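Local coordinates for Serine/threonine-protein kinase pelle (Drosophila melanogaster, PDB 1D2Z), which uses its death domain to bind Tube, which brings this serine/threonine kinase to the membrane for Toll signalling in dorsoventral patterning of the embryo, at residues Q23-L37 against L83-I96. Residues are numbered along the deposited sequence; the frame is centred on the assembly and turned at random.
Sequences QLCAHLDALDVWQQL and LFKKLKLHNAMRLI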
loop_
_atom_site.group_PDB
_atom_site.type_symbol
_atom_site.label_atom_id
_atom_site.label_comp_id
_atom_site.label_asym_id
_atom_site.label_seq_id
_atom_site.Cartn_x
_atom_site.Cartn_y
_atom_site.Cartn_z
ATOM N N GLN A 23 5.257 13.600 18.333
ATOM C CA GLN A 23 6.591 13.850 18.892
ATOM C C GLN A 23 7.638 13.496 17.839
ATOM O O GLN A 23 8.543 14.277 17.549
ATOM C CB GLN A 23 6.861 12.963 20.107
ATOM C CG GLN A 23 6.334 13.468 21.427
ATOM C CD GLN A 23 6.766 12.566 22.576
ATOM O OE1 GLN A 23 6.597 11.348 22.517
ATOM N NE2 GLN A 23 7.344 13.159 23.613
ATOM N N LEU A 24 7.500 12.296 17.282
ATOM C CA LEU A 24 8.424 11.801 16.275
ATOM C C LEU A 24 8.525 12.729 15.070
ATOM O O LEU A 24 9.628 13.144 14.695
ATOM C CB LEU A 24 8.022 10.394 15.831
ATOM C CG LEU A 24 8.940 9.691 14.826
ATOM C CD1 LEU A 24 10.362 9.536 15.384
ATOM C CD2 LEU A 24 8.339 8.337 14.482
ATOM N N CYS A 25 7.377 13.085 14.495
ATOM C CA CYS A 25 7.369 13.952 13.325
ATOM C C CYS A 25 7.905 15.345 13.609
ATOM O O CYS A 25 8.653 15.895 12.798
ATOM C CB CYS A 25 5.984 13.989 12.673
ATOM S SG CYS A 25 5.533 12.382 11.987
ATOM N N ALA A 26 7.560 15.907 14.766
ATOM C CA ALA A 26 8.066 17.230 15.134
ATOM C C ALA A 26 9.604 17.172 15.206
ATOM O O ALA A 26 10.293 18.070 14.726
ATOM C CB ALA A 26 7.482 17.679 16.487
ATOM N N HIS A 27 10.127 16.086 15.766
ATOM C CA HIS A 27 11.567 15.888 15.901
ATOM C C HIS A 27 12.254 15.738 14.537
ATOM O O HIS A 27 13.243 16.409 14.259
ATOM C CB HIS A 27 11.843 14.662 16.775
ATOM C CG HIS A 27 13.268 14.211 16.755
ATOM N ND1 HIS A 27 14.306 14.993 17.221
ATOM C CD2 HIS A 27 13.831 13.060 16.316
ATOM C CE1 HIS A 27 15.446 14.342 17.071
ATOM N NE2 HIS A 27 15.186 13.166 16.523
ATOM N N LEU A 28 11.713 14.868 13.689
ATOM C CA LEU A 28 12.269 14.631 12.358
ATOM C C LEU A 28 12.177 15.879 11.470
ATOM O O LEU A 28 13.051 16.123 10.635
ATOM C CB LEU A 28 11.560 13.440 11.703
ATOM C CG LEU A 28 11.693 12.090 12.419
ATOM C CD1 LEU A 28 10.763 11.079 11.755
ATOM C CD2 LEU A 28 13.143 11.595 12.383
ATOM N N ASP A 29 11.131 16.676 11.661
ATOM C CA ASP A 29 10.964 17.897 10.875
ATOM C C ASP A 29 11.987 18.944 11.282
ATOM O O ASP A 29 12.502 19.668 10.435
ATOM C CB ASP A 29 9.554 18.469 11.028
ATOM C CG ASP A 29 8.502 17.620 10.349
ATOM O OD1 ASP A 29 8.857 16.712 9.567
ATOM O OD2 ASP A 29 7.309 17.863 10.600
ATOM N N ALA A 30 12.265 19.026 12.583
ATOM C CA ALA A 30 13.242 19.972 13.105
ATOM C C ALA A 30 14.619 19.623 12.546
ATOM O O ALA A 30 15.409 20.512 12.227
ATOM C CB ALA A 30 13.264 19.920 14.629
ATOM N N LEU A 31 14.909 18.325 12.457
ATOM C CA LEU A 31 16.181 17.856 11.916
ATOM C C LEU A 31 16.214 17.996 10.397
ATOM O O LEU A 31 17.289 17.967 9.790
ATOM C CB LEU A 31 16.411 16.384 12.263
ATOM C CG LEU A 31 16.779 15.990 13.690
ATOM C CD1 LEU A 31 17.069 14.492 13.708
ATOM C CD2 LEU A 31 17.988 16.789 14.166
ATOM N N ASP A 32 15.030 18.081 9.791
ATOM C CA ASP A 32 14.883 18.204 8.341
ATOM C C ASP A 32 15.557 17.029 7.612
ATOM O O ASP A 32 16.435 17.223 6.765
ATOM C CB ASP A 32 15.453 19.548 7.861
ATOM C CG ASP A 32 14.963 19.943 6.471
ATOM O OD1 ASP A 32 13.912 19.428 6.023
ATOM O OD2 ASP A 32 15.627 20.792 5.831
ATOM N N VAL A 33 15.149 15.814 7.968
ATOM C CA VAL A 33 15.696 14.600 7.361
ATOM C C VAL A 33 14.720 13.852 6.448
ATOM O O VAL A 33 14.988 12.710 6.078
ATOM C CB VAL A 33 16.187 13.592 8.434
ATOM C CG1 VAL A 33 17.466 14.090 9.095
ATOM C CG2 VAL A 33 15.090 13.351 9.483
ATOM N N TRP A 34 13.608 14.478 6.069
ATOM C CA TRP A 34 12.640 13.782 5.214
ATOM C C TRP A 34 13.241 13.299 3.888
ATOM O O TRP A 34 12.990 12.167 3.471
ATOM C CB TRP A 34 11.382 14.623 4.974
ATOM C CG TRP A 34 11.555 15.795 4.048
ATOM C CD1 TRP A 34 11.818 17.085 4.401
ATOM C CD2 TRP A 34 11.467 15.775 2.616
ATOM N NE1 TRP A 34 11.900 17.874 3.275
ATOM C CE2 TRP A 34 11.691 17.096 2.167
ATOM C CE3 TRP A 34 11.223 14.772 1.669
ATOM C CZ2 TRP A 34 11.678 17.441 0.808
ATOM C CZ3 TRP A 34 11.210 15.113 0.314
ATOM C CH2 TRP A 34 11.436 16.438 -0.100
ATOM N N GLN A 35 14.064 14.136 3.259
ATOM C CA GLN A 35 14.701 13.780 1.988
ATOM C C GLN A 35 15.650 12.603 2.184
ATOM O O GLN A 35 15.726 11.706 1.342
ATOM C CB GLN A 35 15.428 15.000 1.390
ATOM C CG GLN A 35 16.169 14.750 0.076
ATOM C CD GLN A 35 15.259 14.316 -1.076
ATOM O OE1 GLN A 35 14.840 15.135 -1.894
ATOM N NE2 GLN A 35 14.984 13.016 -1.160
ATOM N N GLN A 36 16.329 12.580 3.325
ATOM C CA GLN A 36 17.245 11.499 3.646
ATOM C C GLN A 36 16.439 10.207 3.850
ATOM O O GLN A 36 16.842 9.136 3.391
ATOM C CB GLN A 36 18.038 11.852 4.908
ATOM C CG GLN A 36 19.272 11.013 5.130
ATOM C CD GLN A 36 20.127 11.527 6.277
ATOM O OE1 GLN A 36 20.230 12.737 6.501
ATOM N NE2 GLN A 36 20.746 10.610 7.008
ATOM N N LEU A 37 15.291 10.317 4.523
ATOM C CA LEU A 37 14.429 9.163 4.757
ATOM C C LEU A 37 13.910 8.621 3.419
ATOM O O LEU A 37 13.994 7.424 3.152
ATOM C CB LEU A 37 13.240 9.547 5.653
ATOM C CG LEU A 37 13.514 9.906 7.121
ATOM C CD1 LEU A 37 12.259 10.514 7.750
ATOM C CD2 LEU A 37 13.960 8.670 7.888
ATOM N N LEU A 83 15.238 1.641 10.187
ATOM C CA LEU A 83 15.569 2.715 9.257
ATOM C C LEU A 83 16.294 3.822 10.010
ATOM O O LEU A 83 17.300 4.352 9.537
ATOM C CB LEU A 83 14.312 3.279 8.593
ATOM C CG LEU A 83 14.486 4.535 7.722
ATOM C CD1 LEU A 83 15.431 4.267 6.548
ATOM C CD2 LEU A 83 13.129 5.009 7.214
ATOM N N PHE A 84 15.758 4.189 11.171
ATOM C CA PHE A 84 16.372 5.222 11.995
ATOM C C PHE A 84 17.785 4.767 12.367
ATOM O O PHE A 84 18.738 5.547 12.302
ATOM C CB PHE A 84 15.550 5.454 13.270
ATOM C CG PHE A 84 14.208 6.091 13.033
ATOM C CD1 PHE A 84 13.988 6.901 11.920
ATOM C CD2 PHE A 84 13.171 5.912 13.949
ATOM C CE1 PHE A 84 12.755 7.533 11.729
ATOM C CE2 PHE A 84 11.937 6.537 13.769
ATOM C CZ PHE A 84 11.727 7.349 12.657
ATOM N N LYS A 85 17.911 3.488 12.714
ATOM C CA LYS A 85 19.199 2.916 13.098
ATOM C C LYS A 85 20.215 3.038 11.965
ATOM O O LYS A 85 21.365 3.422 12.197
ATOM C CB LYS A 85 19.037 1.448 13.505
ATOM C CG LYS A 85 20.322 0.788 13.994
ATOM C CD LYS A 85 20.094 -0.671 14.357
ATOM C CE LYS A 85 21.379 -1.344 14.853
ATOM N NZ LYS A 85 22.430 -1.474 13.799
ATOM N N LYS A 86 19.773 2.754 10.741
ATOM C CA LYS A 86 20.643 2.835 9.570
ATOM C C LYS A 86 21.086 4.269 9.296
ATOM O O LYS A 86 22.218 4.505 8.876
ATOM C CB LYS A 86 19.947 2.241 8.333
ATOM C CG LYS A 86 20.797 2.294 7.063
ATOM C CD LYS A 86 20.387 1.254 6.022
ATOM C CE LYS A 86 19.091 1.608 5.312
ATOM N NZ LYS A 86 18.831 0.626 4.215
ATOM N N LEU A 87 20.197 5.227 9.548
ATOM C CA LEU A 87 20.513 6.632 9.326
ATOM C C LEU A 87 21.042 7.300 10.597
ATOM O O LEU A 87 21.205 8.520 10.645
ATOM C CB LEU A 87 19.269 7.376 8.835
ATOM C CG LEU A 87 18.701 6.988 7.466
ATOM C CD1 LEU A 87 17.447 7.804 7.179
ATOM C CD2 LEU A 87 19.749 7.219 6.384
ATOM N N LYS A 88 21.351 6.481 11.598
ATOM C CA LYS A 88 21.837 6.937 12.903
ATOM C C LYS A 88 21.038 8.073 13.548
ATOM O O LYS A 88 21.596 9.055 14.044
ATOM C CB LYS A 88 23.354 7.217 12.912
ATOM C CG LYS A 88 23.923 7.970 11.721
ATOM C CD LYS A 88 25.413 8.242 11.905
ATOM C CE LYS A 88 26.198 6.967 12.203
ATOM N NZ LYS A 88 26.172 5.977 11.088
ATOM N N LEU A 89 19.715 7.933 13.504
ATOM C CA LEU A 89 18.801 8.896 14.113
ATOM C C LEU A 89 18.421 8.281 15.462
ATOM O O LEU A 89 17.308 7.790 15.653
ATOM C CB LEU A 89 17.571 9.092 13.221
ATOM C CG LEU A 89 17.870 9.692 11.843
ATOM C CD1 LEU A 89 16.630 9.660 10.961
ATOM C CD2 LEU A 89 18.396 11.117 11.997
ATOM N N HIS A 90 19.383 8.292 16.384
ATOM C CA HIS A 90 19.216 7.705 17.715
ATOM C C HIS A 90 18.099 8.287 18.568
ATOM O O HIS A 90 17.406 7.544 19.265
ATOM C CB HIS A 90 20.552 7.723 18.470
ATOM C CG HIS A 90 21.644 6.989 17.755
ATOM N ND1 HIS A 90 21.672 5.615 17.654
ATOM C CD2 HIS A 90 22.697 7.441 17.033
ATOM C CE1 HIS A 90 22.688 5.252 16.892
ATOM N NE2 HIS A 90 23.325 6.342 16.502
ATOM N N ASN A 91 17.936 9.605 18.542
ATOM C CA ASN A 91 16.863 10.215 19.317
ATOM C C ASN A 91 15.495 9.854 18.733
ATOM O O ASN A 91 14.499 9.835 19.449
ATOM C CB ASN A 91 17.050 11.726 19.432
ATOM C CG ASN A 91 18.032 12.099 20.533
ATOM O OD1 ASN A 91 17.878 11.684 21.683
ATOM N ND2 ASN A 91 19.047 12.879 20.184
ATOM N N ALA A 92 15.458 9.541 17.438
ATOM C CA ALA A 92 14.213 9.136 16.783
ATOM C C ALA A 92 13.883 7.728 17.285
ATOM O O ALA A 92 12.741 7.439 17.644
ATOM C CB ALA A 92 14.371 9.148 15.256
ATOM N N MET A 93 14.907 6.877 17.350
ATOM C CA MET A 93 14.762 5.509 17.850
ATOM C C MET A 93 14.247 5.522 19.295
ATOM O O MET A 93 13.376 4.734 19.664
ATOM C CB MET A 93 16.113 4.787 17.819
ATOM C CG MET A 93 16.667 4.540 16.429
ATOM S SD MET A 93 18.421 4.143 16.444
ATOM C CE MET A 93 18.385 2.503 17.055
ATOM N N ARG A 94 14.788 6.422 20.112
ATOM C CA ARG A 94 14.374 6.499 21.509
ATOM C C ARG A 94 12.900 6.867 21.643
ATOM O O ARG A 94 12.197 6.312 22.488
ATOM C CB ARG A 94 15.241 7.494 22.284
ATOM C CG ARG A 94 15.280 7.216 23.780
ATOM C CD ARG A 94 16.187 8.197 24.512
ATOM N NE ARG A 94 15.692 9.553 24.341
ATOM C CZ ARG A 94 14.752 10.113 25.096
ATOM N NH1 ARG A 94 14.206 9.452 26.113
ATOM N NH2 ARG A 94 14.263 11.288 24.747
ATOM N N LEU A 95 12.424 7.770 20.785
ATOM C CA LEU A 95 11.032 8.200 20.827
ATOM C C LEU A 95 10.030 7.076 20.579
ATOM O O LEU A 95 8.890 7.143 21.046
ATOM C CB LEU A 95 10.791 9.361 19.853
ATOM C CG LEU A 95 11.339 10.713 20.320
ATOM C CD1 LEU A 95 11.148 11.763 19.232
ATOM C CD2 LEU A 95 10.647 11.138 21.616
ATOM N N ILE A 96 10.457 6.045 19.851
ATOM C CA ILE A 96 9.581 4.912 19.566
ATOM C C ILE A 96 10.014 3.616 20.254
ATOM O O ILE A 96 9.499 2.543 19.935
ATOM C CB ILE A 96 9.452 4.638 18.038
ATOM C CG1 ILE A 96 10.830 4.421 17.407
ATOM C CG2 ILE A 96 8.694 5.767 17.362
ATOM C CD1 ILE A 96 10.767 3.839 15.995
HETATM O O HOH W 1 7.456 8.803 22.793
HETATM O O HOH W 2 17.216 11.265 15.885
#
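In the six-helix bundle of the Pelle death domain, helix 18-31 and the start of helix 34-40 meet helices 77-86 and 90-95 here, with L24 and L28 of helix 18-31 gathered about the ring of F84. Helix segments 23-31 and 90-95 run antiparallel, their axes 9.8 Å apart. L24 has CG trans to its backbone N (chi1 -177°), which swings the leucine end inward: CD1 lies 3.8 Å from F84 CZ, while CD2 sits in the plane of the ring at its edge and also meets I96 CG2. L28 crosses the phenylalanine at roughly a right angle, and its CD1 comes to 4.0 Å from F84 CZ. One face of that ring is roofed by A92, whose CB stands 3.6 Å above the ring centre, so methyl groups of both segments pack against the ring. Farther along, L37 CD2 touches both L83 CD2 and L87 CD1, the latter at 3.7 Å, and reaches the edge of F84 as well. A Schellman motif with K88 as its C-prime residue ends helix 77-86; its L89 N bonds F84 O, and the L89 side chain runs past L31 in the opposite sense, CD2 to CD1. L95 CD1 rests 3.9 Å from H27 CB.

Polar groups line the outer margin. With CG of H27 opposite its backbone N (chi1 168°), the ring reaches toward N91 and A92, and NE2 meets water 2 in the ring plane at 2.9 Å; the same water accepts a weak bond from A92 N. At the other end, water 1 donates to Q23 OE1 and, at 2.8 Å, to L95 O. L83 is also packed by I147 of the neighbouring Tube chain. Direct cohesion between the two segments is therefore apolar, and the two polar links between them, at H27 and Q23, run through water.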